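Local coordinates for protein lytic polysaccharide monooxygenase ([Kitasatospora] papulosa, PDB 6NDQ) that probably cleaves cellulose or a related polysaccharide oxidatively at a copper centre, as lytic polysaccharide monooxygenases of its family do, at residues Tyr116-Gly121 with Gly160-Tyr165; Gly67-Gly72 with Leu129-Leu134; Thr99-Asp104 with Ser146-Ile151; His1-Asp6 with Tyr177-Asp182. All coordinates share one frame; numbering follows the deposited sequence.

In the fold
Two sheets stacked on each other make up the body of this fold, and the four contacts sample both sheets and the space between them. Interaction 1, buried, lies within the mixed sheet and interaction 3, partly buried, within the three-stranded antiparallel sheet; both are ladders of backbone bonds finished by polar side chains at one end. Interaction 4, also buried, is different in kind: strands 2-6 and 175-185 belong to different sheets and meet through side chains near the centre of the chain. Interaction 2, partly buried, packs loops over the other side of the mixed sheet, mainly through apolar side chains with one backbone bond; the Cys-70 to Cys-180 disulfide ties it to interaction 4. Interaction 3 shares the sheet of strand 2-6.

Interaction 1: residues Tyr116-Gly121 with Gly160-Tyr165; sequences YVTRQG and GRHVVY
Tyr-116 and Tyr-165 form a hydrogen-bonded antiparallel pair: the bond from Tyr-116 N to Tyr-165 O measures 2.9 Å and is almost straight at 178°, and Tyr-165 N returns one to Tyr-116 O. Beyond the non-hydrogen-bonded pair Val-117 and Val-164, Thr-118 N binds Val-163 O. The ladder is then continued by a side chain. With chi1 at 59°, Thr-118 OG1 sits between its own N and carbonyl carbon and accepts from Val-163 N at 3.0 Å, while the methyl CG2 lies 3.7 Å from Val-163 CB.

His-162 spans the departing chain with both ring nitrogens. ND1 donates to Thr-118 O, modelled very short at 2.4 Å and bent, so that distance is doubtful. NE2 reaches Gln-120 OE1 at 2.9 Å; the oxygen lies close to the imidazole plane, but the nitrogen stands above the amide carbonyl plane, the two planes being 45° apart. Gln-120 OE1 also accepts from Ser-159 N, which helps place the amide, and Phe-185 meets the imidazole edge-to-face. Strands 110-118 and 160-170 are thus antiparallel neighbours in the mixed sheet of the immunoglobulin-like beta-sandwich characteristic of these monooxygenases.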
loop_
_atom_site.group_PDB
_atom_site.type_symbol
_atom_site.label_atom_id
_atom_site.label_comp_id
_atom_site.label_asym_id
_atom_site.label_seq_id
_atom_site.Cartn_x
_atom_site.Cartn_y
_atom_site.Cartn_z
ATOM N N TYR A 116 9.563 -0.095 1.959
ATOM C CA TYR A 116 10.045 1.263 2.175
ATOM C C TYR A 116 9.137 1.943 3.188
ATOM O O TYR A 116 7.967 1.575 3.328
ATOM C CB TYR A 116 10.027 2.084 0.882
ATOM C CG TYR A 116 10.886 1.573 -0.247
ATOM C CD1 TYR A 116 10.420 0.588 -1.100
ATOM C CD2 TYR A 116 12.142 2.108 -0.464
ATOM C CE1 TYR A 116 11.208 0.117 -2.158
ATOM C CE2 TYR A 116 12.932 1.664 -1.517
ATOM C CZ TYR A 116 12.459 0.663 -2.349
ATOM O OH TYR A 116 13.254 0.223 -3.387
ATOM N N VAL A 117 9.666 2.957 3.877
ATOM C CA VAL A 117 8.818 3.825 4.688
ATOM C C VAL A 117 9.175 5.281 4.410
ATOM O O VAL A 117 10.332 5.599 4.119
ATOM C CB VAL A 117 8.952 3.501 6.182
ATOM C CG1 VAL A 117 10.303 3.966 6.723
ATOM C CG2 VAL A 117 7.811 4.166 6.954
ATOM N N THR A 118 8.162 6.167 4.472
ATOM C CA THR A 118 8.413 7.600 4.321
ATOM C C THR A 118 9.343 8.115 5.425
ATOM O O THR A 118 9.208 7.761 6.600
ATOM C CB THR A 118 7.095 8.419 4.310
ATOM O OG1 THR A 118 6.332 8.224 5.522
ATOM C CG2 THR A 118 6.233 8.078 3.120
ATOM N N ARG A 119 10.307 8.955 5.043
ATOM C CA ARG A 119 11.260 9.453 6.029
ATOM C C ARG A 119 10.573 10.385 7.023
ATOM O O ARG A 119 9.588 11.059 6.697
ATOM C CB ARG A 119 12.422 10.180 5.345
ATOM C CG ARG A 119 12.025 11.353 4.460
ATOM C CD ARG A 119 13.250 11.858 3.661
ATOM N NE ARG A 119 12.911 12.943 2.743
ATOM C CZ ARG A 119 13.736 13.425 1.814
ATOM N NH1 ARG A 119 14.957 12.919 1.675
ATOM N NH2 ARG A 119 13.343 14.419 1.025
ATOM N N GLN A 120 11.101 10.409 8.252
ATOM C CA GLN A 120 10.649 11.387 9.234
ATOM C C GLN A 120 10.803 12.791 8.650
ATOM O O GLN A 120 11.799 13.099 7.981
ATOM C CB GLN A 120 11.436 11.229 10.544
ATOM C CG GLN A 120 10.772 11.839 11.783
ATOM C CD GLN A 120 9.530 11.076 12.229
ATOM O OE1 GLN A 120 9.391 9.880 11.967
ATOM N NE2 GLN A 120 8.617 11.774 12.901
ATOM N N GLY A 121 9.777 13.626 8.843
ATOM C CA GLY A 121 9.684 14.920 8.198
ATOM C C GLY A 121 8.693 14.984 7.054
ATOM O O GLY A 121 8.285 16.088 6.667
ATOM N N GLY A 160 4.811 9.080 14.422
ATOM C CA GLY A 160 3.695 9.744 13.800
ATOM C C GLY A 160 3.325 9.132 12.461
ATOM O O GLY A 160 3.610 7.964 12.164
ATOM N N ARG A 161 2.705 9.962 11.633
ATOM C CA ARG A 161 2.081 9.497 10.403
ATOM C C ARG A 161 3.128 9.237 9.326
ATOM O O ARG A 161 3.880 10.145 8.957
ATOM C CB ARG A 161 1.070 10.533 9.904
ATOM C CG ARG A 161 0.418 10.126 8.579
ATOM C CD ARG A 161 -0.432 11.234 7.954
ATOM N NE ARG A 161 -1.782 11.280 8.509
ATOM C CZ ARG A 161 -2.774 10.465 8.142
ATOM N NH1 ARG A 161 -2.570 9.539 7.205
ATOM N NH2 ARG A 161 -3.973 10.571 8.699
ATOM N N HIS A 162 3.144 8.014 8.786
ATOM C CA HIS A 162 3.986 7.675 7.647
ATOM C C HIS A 162 3.169 6.909 6.617
ATOM O O HIS A 162 2.018 6.545 6.844
ATOM C CB HIS A 162 5.184 6.804 8.059
ATOM C CG HIS A 162 6.228 7.542 8.830
ATOM N ND1 HIS A 162 7.510 7.738 8.354
ATOM C CD2 HIS A 162 6.178 8.149 10.039
ATOM C CE1 HIS A 162 8.212 8.411 9.251
ATOM N NE2 HIS A 162 7.423 8.682 10.279
ATOM N N VAL A 163 3.814 6.612 5.486
ATOM C CA VAL A 163 3.329 5.621 4.535
ATOM C C VAL A 163 4.374 4.516 4.422
ATOM O O VAL A 163 5.572 4.803 4.296
ATOM C CB VAL A 163 3.043 6.248 3.161
ATOM C CG1 VAL A 163 2.591 5.177 2.182
ATOM C CG2 VAL A 163 1.980 7.352 3.298
ATOM N N VAL A 164 3.920 3.269 4.535
ATOM C CA VAL A 164 4.708 2.089 4.178
ATOM C C VAL A 164 4.409 1.743 2.724
ATOM O O VAL A 164 3.249 1.694 2.304
ATOM C CB VAL A 164 4.383 0.899 5.098
ATOM C CG1 VAL A 164 5.076 -0.369 4.611
ATOM C CG2 VAL A 164 4.732 1.233 6.546
ATOM N N TYR A 165 5.444 1.486 1.958
ATOM C CA TYR A 165 5.290 1.132 0.555
ATOM C C TYR A 165 5.874 -0.261 0.408
ATOM O O TYR A 165 7.090 -0.444 0.565
ATOM C CB TYR A 165 6.014 2.137 -0.341
ATOM C CG TYR A 165 5.676 2.132 -1.813
ATOM C CD1 TYR A 165 4.360 2.175 -2.257
ATOM C CD2 TYR A 165 6.695 2.155 -2.768
ATOM C CE1 TYR A 165 4.070 2.204 -3.621
ATOM C CE2 TYR A 165 6.405 2.181 -4.123
ATOM C CZ TYR A 165 5.089 2.209 -4.541
ATOM O OH TYR A 165 4.725 2.256 -5.873
#

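Interaction 2: residues Gly67-Gly72 with Leu129-Leu134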
loop_
_atom_site.group_PDB
_atom_site.type_symbol
_atom_site.label_atom_id
_atom_site.label_comp_id
_atom_site.label_asym_id
_atom_site.label_seq_id
_atom_site.Cartn_x
_atom_site.Cartn_y
_atom_site.Cartn_z
ATOM N N GLY A 67 4.584 10.924 -7.300
ATOM C CA GLY A 67 3.175 11.205 -7.141
ATOM C C GLY A 67 2.237 10.118 -7.621
ATOM O O GLY A 67 1.019 10.255 -7.431
ATOM N N GLN A 68 2.752 9.038 -8.231
ATOM C CA GLN A 68 1.921 7.926 -8.698
ATOM C C GLN A 68 2.265 6.597 -8.008
ATOM O O GLN A 68 1.873 5.537 -8.487
ATOM C CB GLN A 68 2.028 7.802 -10.223
ATOM C CG GLN A 68 1.565 9.091 -10.933
ATOM C CD GLN A 68 1.711 9.030 -12.451
ATOM O OE1 GLN A 68 1.964 7.968 -13.016
ATOM N NE2 GLN A 68 1.523 10.165 -13.103
ATOM N N LEU A 69 2.935 6.634 -6.852
ATOM C CA LEU A 69 3.393 5.393 -6.229
ATOM C C LEU A 69 2.220 4.514 -5.780
ATOM O O LEU A 69 2.237 3.298 -5.962
ATOM C CB LEU A 69 4.325 5.708 -5.050
ATOM C CG LEU A 69 5.790 6.001 -5.451
ATOM C CD1 LEU A 69 5.892 7.325 -6.154
ATOM C CD2 LEU A 69 6.695 5.995 -4.236
ATOM N N CYS A 70 1.158 5.111 -5.256
ATOM C CA CYS A 70 0.091 4.275 -4.714
ATOM C C CYS A 70 -0.856 3.749 -5.785
ATOM O O CYS A 70 -1.540 2.737 -5.560
ATOM C CB CYS A 70 -0.680 5.052 -3.648
ATOM S SG CYS A 70 0.387 5.599 -2.274
ATOM N N SER A 71 -0.907 4.407 -6.943
ATOM C CA SER A 71 -1.703 3.947 -8.066
ATOM C C SER A 71 -0.892 3.016 -8.923
ATOM O O SER A 71 -1.402 2.489 -9.906
ATOM C CB SER A 71 -2.177 5.122 -8.915
ATOM O OG SER A 71 -1.050 5.859 -9.261
ATOM N N GLY A 72 0.348 2.773 -8.523
ATOM C CA GLY A 72 1.195 1.879 -9.284
ATOM C C GLY A 72 1.527 2.446 -10.645
ATOM O O GLY A 72 1.532 1.701 -11.632
ATOM N N LEU A 129 3.506 11.817 -2.465
ATOM C CA LEU A 129 4.471 10.754 -2.213
ATOM C C LEU A 129 5.432 10.643 -3.385
ATOM O O LEU A 129 5.014 10.363 -4.516
ATOM C CB LEU A 129 3.750 9.428 -1.990
ATOM C CG LEU A 129 4.636 8.261 -1.595
ATOM C CD1 LEU A 129 5.518 8.646 -0.414
ATOM C CD2 LEU A 129 3.768 7.065 -1.219
ATOM N N THR A 130 6.717 10.857 -3.126
ATOM C CA THR A 130 7.726 10.680 -4.155
ATOM C C THR A 130 8.784 9.699 -3.678
ATOM O O THR A 130 8.905 9.409 -2.493
ATOM C CB THR A 130 8.382 12.013 -4.542
ATOM O OG1 THR A 130 9.284 12.422 -3.507
ATOM C CG2 THR A 130 7.307 13.086 -4.750
ATOM N N TRP A 131 9.545 9.163 -4.630
ATOM C CA TRP A 131 10.568 8.190 -4.277
ATOM C C TRP A 131 11.615 8.763 -3.319
ATOM O O TRP A 131 12.074 8.058 -2.420
ATOM C CB TRP A 131 11.233 7.655 -5.544
ATOM C CG TRP A 131 10.378 6.669 -6.297
ATOM C CD1 TRP A 131 9.537 6.943 -7.335
ATOM C CD2 TRP A 131 10.265 5.261 -6.051
ATOM N NE1 TRP A 131 8.918 5.792 -7.761
ATOM C CE2 TRP A 131 9.350 4.743 -6.994
ATOM C CE3 TRP A 131 10.850 4.385 -5.129
ATOM C CZ2 TRP A 131 9.013 3.389 -7.045
ATOM C CZ3 TRP A 131 10.511 3.038 -5.183
ATOM C CH2 TRP A 131 9.601 2.556 -6.127
ATOM N N SER A 132 12.018 10.030 -3.497
ATOM C CA SER A 132 12.989 10.630 -2.577
ATOM C C SER A 132 12.467 10.762 -1.150
ATOM O O SER A 132 13.256 11.028 -0.238
ATOM C CB SER A 132 13.430 12.011 -3.088
ATOM O OG SER A 132 12.380 12.958 -3.008
ATOM N N ASP A 133 11.170 10.585 -0.924
ATOM C CA ASP A 133 10.640 10.608 0.430
ATOM C C ASP A 133 10.737 9.257 1.126
ATOM O O ASP A 133 10.489 9.179 2.335
ATOM C CB ASP A 133 9.179 11.059 0.418
ATOM C CG ASP A 133 8.984 12.398 -0.266
ATOM O OD1 ASP A 133 9.685 13.363 0.092
ATOM O OD2 ASP A 133 8.125 12.490 -1.174
ATOM N N LEU A 134 11.088 8.205 0.403
ATOM C CA LEU A 134 11.123 6.845 0.924
ATOM C C LEU A 134 12.532 6.434 1.336
ATOM O O LEU A 134 13.529 6.912 0.786
ATOM C CB LEU A 134 10.600 5.858 -0.120
ATOM C CG LEU A 134 9.146 6.021 -0.544
ATOM C CD1 LEU A 134 8.816 5.026 -1.628
ATOM C CD2 LEU A 134 8.246 5.789 0.640
#
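Leu-69 drives its branched end into a pocket made by Leu-129, Trp-131 and Leu-134, and this is the tightly packed part of the contact. Its CD2 methyl stands over the five-membered ring of Trp-131, 4.0 Å from the centroid and 8° off the ring normal, a well-centred CH-pi contact. The same methyl meets Leu-134 CD1 tip to tip at 3.5 Å, closer than carbon atoms usually pack, and touches Leu-129 CG on another flank. CD1, the other branch of Leu-69, lies 3.8 Å from Trp-131 NE1, whose hydrogen goes to Val-64 O. Leu-129, with CG opposite its own N (chi1 -175°), brings CD2 to 3.8 Å from Cys-70 SG, and so packs against the disulfide that Cys-70 makes with Cys-180.

The contact joins two loops over the mixed sheet of the beta-sandwich: 67-72, which contains a type I turn from Leu-69 to Gly-72, and 129-134, which leads through a 3-10 turn into strand 134-139. Toward the surface the grip is slighter. Gly-67 N donates to Leu-129 O at 2.9 Å, a single bent bond of 143° between the backbones. Beside it, Thr-130 and Asp-133 brace their own loop: Asp-133 OD2 receives Thr-130 N on its anti side and Thr-130 OG1, at 2.6 Å, from above the carboxylate plane.

Interaction 3: residues Thr99-Asp104 with Ser146-Ile151; sequences TVKLYD and SQNYEI
Strands 99-104 and 148-151 run antiparallel, their axes 4.5 Å apart at an angle of 164°, with Val-100 and Ile-151, then Leu-102 and Tyr-149, as hydrogen-bonded pairs. The last rung, Asp-104 N to Gln-147 O, lies just before strand 148-154 begins.

On the buried face, Leu-102 CD1 meets Ile-151 CD1 at 3.7 Å, and Leu-102 CB rests at the edge of the Tyr-149 ring. That ring extends along the sheet until its OH donates to Asp-104 OD2 at 2.5 Å, on the anti lone pair; the carboxylate is turned 47° from the ring. His-108 N also donates to this oxygen, and Tyr-149 OH accepts from Gly-109 N.

On the other, polar face Asn-148 ND2 reaches back to Leu-102 O, 3.2 Å away, which also takes Tyr-149 N from the opposite face of its plane. Tyr-103 and Gln-147 lie side by side, and a water 2.8 Å from Tyr-103 OH is held weakly by Gln-147 NE2. Lys-101 and Glu-150 run alongside each other without their charges touching. The short phenol-carboxylate bond and nearby backbone NH groups would probably stabilise a negative Asp-104, and tie the far end of the loop, at His-108 and Gly-109, back to this sheet.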
loop_
_atom_site.group_PDB
_atom_site.type_symbol
_atom_site.label_atom_id
_atom_site.label_comp_id
_atom_site.label_asym_id
_atom_site.label_seq_id
_atom_site.Cartn_x
_atom_site.Cartn_y
_atom_site.Cartn_z
ATOM N N THR A 99 5.342 -6.099 11.457
ATOM C CA THR A 99 5.297 -7.139 10.442
ATOM C C THR A 99 4.348 -6.710 9.334
ATOM O O THR A 99 3.234 -6.257 9.600
ATOM C CB THR A 99 4.857 -8.487 11.045
ATOM O OG1 THR A 99 5.982 -9.119 11.662
ATOM C CG2 THR A 99 4.291 -9.409 9.980
ATOM N N VAL A 100 4.785 -6.859 8.091
ATOM C CA VAL A 100 3.907 -6.605 6.958
ATOM C C VAL A 100 3.355 -7.947 6.513
ATOM O O VAL A 100 4.121 -8.875 6.219
ATOM C CB VAL A 100 4.648 -5.902 5.815
ATOM C CG1 VAL A 100 3.762 -5.853 4.596
ATOM C CG2 VAL A 100 5.071 -4.489 6.225
ATOM N N LYS A 101 2.036 -8.051 6.466
ATOM C CA LYS A 101 1.340 -9.305 6.210
ATOM C C LYS A 101 0.598 -9.165 4.893
ATOM O O LYS A 101 -0.249 -8.270 4.751
ATOM C CB LYS A 101 0.370 -9.629 7.351
ATOM C CG LYS A 101 -0.228 -11.015 7.282
ATOM C CD LYS A 101 -1.137 -11.239 8.486
ATOM C CE LYS A 101 -2.335 -12.057 8.109
ATOM N NZ LYS A 101 -2.281 -13.388 8.747
ATOM N N LEU A 102 0.941 -10.012 3.918
ATOM C CA LEU A 102 0.228 -10.047 2.652
ATOM C C LEU A 102 -0.731 -11.237 2.632
ATOM O O LEU A 102 -0.551 -12.228 3.358
ATOM C CB LEU A 102 1.190 -10.095 1.457
ATOM C CG LEU A 102 1.999 -8.800 1.293
ATOM C CD1 LEU A 102 3.340 -8.935 1.994
ATOM C CD2 LEU A 102 2.184 -8.331 -0.184
ATOM N N TYR A 103 -1.796 -11.090 1.847
ATOM C CA TYR A 103 -2.710 -12.174 1.529
ATOM C C TYR A 103 -2.680 -12.413 0.023
ATOM O O TYR A 103 -2.843 -11.471 -0.761
ATOM C CB TYR A 103 -4.133 -11.864 2.004
ATOM C CG TYR A 103 -5.079 -12.967 1.643
ATOM C CD1 TYR A 103 -4.958 -14.221 2.230
ATOM C CD2 TYR A 103 -6.070 -12.776 0.698
ATOM C CE1 TYR A 103 -5.810 -15.245 1.901
ATOM C CE2 TYR A 103 -6.930 -13.800 0.361
ATOM C CZ TYR A 103 -6.794 -15.034 0.968
ATOM O OH TYR A 103 -7.646 -16.071 0.644
ATOM N N ASP A 104 -2.472 -13.674 -0.374
ATOM C CA ASP A 104 -2.288 -14.079 -1.768
ATOM C C ASP A 104 -3.148 -15.311 -2.009
ATOM O O ASP A 104 -2.674 -16.437 -1.832
ATOM C CB ASP A 104 -0.831 -14.354 -2.047
ATOM C CG ASP A 104 -0.599 -14.942 -3.430
ATOM O OD1 ASP A 104 -1.531 -14.915 -4.270
ATOM O OD2 ASP A 104 0.526 -15.407 -3.677
ATOM N N SER A 146 2.477 -19.393 -0.959
ATOM C CA SER A 146 1.650 -19.513 0.231
ATOM C C SER A 146 0.452 -18.600 0.047
ATOM O O SER A 146 0.401 -17.794 -0.887
ATOM C CB SER A 146 2.437 -19.141 1.487
ATOM O OG SER A 146 1.652 -19.348 2.651
ATOM N N GLN A 147 -0.501 -18.707 0.968
ATOM C CA GLN A 147 -1.610 -17.767 0.964
ATOM C C GLN A 147 -1.367 -16.546 1.836
ATOM O O GLN A 147 -2.104 -15.563 1.713
ATOM C CB GLN A 147 -2.887 -18.460 1.414
ATOM C CG GLN A 147 -3.487 -19.338 0.337
ATOM C CD GLN A 147 -4.932 -19.637 0.617
ATOM O OE1 GLN A 147 -5.246 -20.498 1.435
ATOM N NE2 GLN A 147 -5.825 -18.917 -0.047
ATOM N N ASN A 148 -0.377 -16.598 2.729
ATOM C CA ASN A 148 0.022 -15.448 3.530
ATOM C C ASN A 148 1.537 -15.371 3.552
ATOM O O ASN A 148 2.217 -16.391 3.727
ATOM C CB ASN A 148 -0.538 -15.533 4.948
ATOM C CG ASN A 148 -2.041 -15.406 4.973
ATOM O OD1 ASN A 148 -2.751 -16.408 4.985
ATOM N ND2 ASN A 148 -2.537 -14.171 4.933
ATOM N N TYR A 149 2.050 -14.170 3.323
ATOM C CA TYR A 149 3.455 -13.844 3.486
ATOM C C TYR A 149 3.587 -12.817 4.597
ATOM O O TYR A 149 2.794 -11.872 4.677
ATOM C CB TYR A 149 4.064 -13.281 2.192
ATOM C CG TYR A 149 3.671 -14.054 0.955
ATOM C CD1 TYR A 149 4.067 -15.377 0.785
ATOM C CD2 TYR A 149 2.892 -13.468 -0.038
ATOM C CE1 TYR A 149 3.708 -16.081 -0.327
ATOM C CE2 TYR A 149 2.525 -14.171 -1.176
ATOM C CZ TYR A 149 2.940 -15.480 -1.311
ATOM O OH TYR A 149 2.585 -16.205 -2.421
ATOM N N GLU A 150 4.601 -12.986 5.438
ATOM C CA GLU A 150 4.886 -12.048 6.513
ATOM C C GLU A 150 6.311 -11.546 6.357
ATOM O O GLU A 150 7.235 -12.346 6.194
ATOM C CB GLU A 150 4.703 -12.694 7.892
ATOM C CG GLU A 150 3.261 -12.846 8.327
ATOM C CD GLU A 150 3.145 -13.549 9.669
ATOM O OE1 GLU A 150 3.909 -13.198 10.599
ATOM O OE2 GLU A 150 2.302 -14.465 9.784
ATOM N N ILE A 151 6.481 -10.231 6.389
ATOM C CA ILE A 151 7.789 -9.592 6.297
ATOM C C ILE A 151 8.063 -8.896 7.623
ATOM O O ILE A 151 7.394 -7.902 7.959
ATOM C CB ILE A 151 7.858 -8.594 5.135
ATOM C CG1 ILE A 151 7.405 -9.259 3.839
ATOM C CG2 ILE A 151 9.278 -8.010 5.029
ATOM C CD1 ILE A 151 6.831 -8.268 2.887
HETATM O O HOH W 1 -8.173 -18.409 2.045
#

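Interaction 4: residues His1-Asp6 with Tyr177-Asp182; sequences HGSVVD and YFLCSD
Val-4 and Leu-179 make the apolar centre of this contact, Val-4 CG2 lying 3.8 Å from Leu-179 CD1 where strands 2-6 and 175-185 face each other. The segment axes are 7.3 Å apart and inclined at 22°, a separation at which side chains fill the space between the two sheets of the sandwich. In Val-4, CG2, anti to the carbonyl carbon, is the branch that meets Leu-179, while CG1 (chi1 173°) lies against Ser-181.

The two serine hydroxyls touch carbon across the contact and are bonded elsewhere. Ser-3 OG lies 3.7 Å from Leu-179 CD2 but is hydrogen-bonded to Ser-9 OG; Ser-181 OG, 3.8 Å from Val-4 CG1, is bonded to Pro-7 O. Val-4 N is buried with no polar partner in the model.

The aromatic contacts gather at the N-terminus. Tyr-177 reaches along Gly-2, its CD2 3.7 Å from Gly-2 O, and its OH comes within 3.1 Å of His-1 ND1 at an angle too poor for a hydrogen bond. The two side chains cross at about a right angle. Trp-168 stacks on the phenol ring.

His-1 and His-108 have adjoining rings, an arrangement consistent with the histidine brace that holds copper in this family. The phenol gives His-1 close contact and no hydrogen bond, its OH being tied instead to Gln-175 OE1 beside what is probably the copper site.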
loop_
_atom_site.group_PDB
_atom_site.type_symbol
_atom_site.label_atom_id
_atom_site.label_comp_id
_atom_site.label_asym_id
_atom_site.label_seq_id
_atom_site.Cartn_x
_atom_site.Cartn_y
_atom_site.Cartn_z
ATOM N N HIS A 1 -3.315 -13.175 -6.912
ATOM C CA HIS A 1 -3.451 -11.740 -6.682
ATOM C C HIS A 1 -3.736 -11.478 -5.199
ATOM O O HIS A 1 -4.117 -12.393 -4.474
ATOM C CB HIS A 1 -4.558 -11.168 -7.569
ATOM C CG HIS A 1 -4.392 -11.495 -9.020
ATOM N ND1 HIS A 1 -3.328 -12.228 -9.504
ATOM C CD2 HIS A 1 -5.152 -11.183 -10.098
ATOM C CE1 HIS A 1 -3.442 -12.355 -10.815
ATOM N NE2 HIS A 1 -4.538 -11.726 -11.202
ATOM N N GLY A 2 -3.533 -10.244 -4.745
ATOM C CA GLY A 2 -3.712 -9.941 -3.334
ATOM C C GLY A 2 -3.193 -8.555 -2.999
ATOM O O GLY A 2 -2.998 -7.725 -3.892
ATOM N N SER A 3 -2.965 -8.322 -1.701
ATOM C CA SER A 3 -2.565 -7.008 -1.200
ATOM C C SER A 3 -1.960 -7.178 0.191
ATOM O O SER A 3 -1.886 -8.289 0.730
ATOM C CB SER A 3 -3.761 -6.040 -1.160
ATOM O OG SER A 3 -3.327 -4.704 -0.910
ATOM N N VAL A 4 -1.487 -6.062 0.746
ATOM C CA VAL A 4 -1.080 -5.987 2.140
ATOM C C VAL A 4 -2.351 -5.767 2.955
ATOM O O VAL A 4 -3.107 -4.824 2.684
ATOM C CB VAL A 4 -0.073 -4.848 2.372
ATOM C CG1 VAL A 4 0.196 -4.700 3.886
ATOM C CG2 VAL A 4 1.251 -5.088 1.668
ATOM N N VAL A 5 -2.612 -6.666 3.914
ATOM C CA VAL A 5 -3.832 -6.608 4.720
ATOM C C VAL A 5 -3.532 -6.116 6.125
ATOM O O VAL A 5 -4.460 -5.696 6.842
ATOM C CB VAL A 5 -4.534 -7.979 4.781
ATOM C CG1 VAL A 5 -4.860 -8.450 3.365
ATOM C CG2 VAL A 5 -3.635 -8.996 5.500
ATOM N N ASP A 6 -2.286 -6.121 6.526
ATOM C CA ASP A 6 -1.896 -5.625 7.835
ATOM C C ASP A 6 -0.452 -5.144 7.760
ATOM O O ASP A 6 0.454 -5.965 7.580
ATOM C CB ASP A 6 -2.061 -6.730 8.878
ATOM C CG ASP A 6 -2.046 -6.198 10.288
ATOM O OD1 ASP A 6 -2.225 -4.971 10.456
ATOM O OD2 ASP A 6 -1.860 -7.010 11.222
ATOM N N TYR A 177 3.361 -5.828 -7.498
ATOM C CA TYR A 177 2.319 -5.140 -6.749
ATOM C C TYR A 177 2.936 -3.965 -6.010
ATOM O O TYR A 177 4.032 -4.080 -5.460
ATOM C CB TYR A 177 1.642 -6.097 -5.765
ATOM C CG TYR A 177 0.873 -7.192 -6.477
ATOM C CD1 TYR A 177 1.537 -8.210 -7.153
ATOM C CD2 TYR A 177 -0.512 -7.171 -6.525
ATOM C CE1 TYR A 177 0.835 -9.196 -7.822
ATOM C CE2 TYR A 177 -1.224 -8.153 -7.188
ATOM C CZ TYR A 177 -0.541 -9.161 -7.844
ATOM O OH TYR A 177 -1.240 -10.150 -8.509
ATOM N N PHE A 178 2.254 -2.823 -6.031
ATOM C CA PHE A 178 2.777 -1.602 -5.420
ATOM C C PHE A 178 1.738 -1.153 -4.390
ATOM O O PHE A 178 0.663 -0.682 -4.762
ATOM C CB PHE A 178 3.057 -0.505 -6.469
ATOM C CG PHE A 178 4.076 -0.906 -7.547
ATOM C CD1 PHE A 178 5.433 -0.602 -7.396
ATOM C CD2 PHE A 178 3.676 -1.578 -8.690
ATOM C CE1 PHE A 178 6.365 -0.959 -8.365
ATOM C CE2 PHE A 178 4.615 -1.944 -9.660
ATOM C CZ PHE A 178 5.950 -1.630 -9.498
ATOM N N LEU A 179 2.029 -1.356 -3.104
ATOM C CA LEU A 179 0.992 -1.306 -2.067
ATOM C C LEU A 179 1.342 -0.257 -1.012
ATOM O O LEU A 179 2.316 -0.419 -0.269
ATOM C CB LEU A 179 0.805 -2.694 -1.450
ATOM C CG LEU A 179 0.737 -3.767 -2.554
ATOM C CD1 LEU A 179 1.181 -5.149 -2.088
ATOM C CD2 LEU A 179 -0.632 -3.775 -3.202
ATOM N N CYS A 180 0.553 0.830 -0.960
ATOM C CA CYS A 180 0.715 1.876 0.040
ATOM C C CYS A 180 -0.147 1.541 1.243
ATOM O O CYS A 180 -1.335 1.225 1.084
ATOM C CB CYS A 180 0.297 3.247 -0.500
ATOM S SG CYS A 180 1.413 3.914 -1.745
ATOM N N SER A 181 0.443 1.670 2.433
ATOM C CA SER A 181 -0.254 1.502 3.698
ATOM C C SER A 181 0.037 2.715 4.567
ATOM O O SER A 181 1.206 3.016 4.834
ATOM C CB SER A 181 0.224 0.233 4.409
ATOM O OG SER A 181 -0.347 -0.925 3.848
ATOM N N ASP A 182 -1.016 3.388 5.039
ATOM C CA ASP A 182 -0.848 4.486 5.982
ATOM C C ASP A 182 -0.700 3.939 7.389
ATOM O O ASP A 182 -1.399 3.005 7.766
ATOM C CB ASP A 182 -2.042 5.423 5.915
ATOM C CG ASP A 182 -2.167 6.048 4.561
ATOM O OD1 ASP A 182 -1.428 6.999 4.295
ATOM O OD2 ASP A 182 -3.001 5.559 3.786
#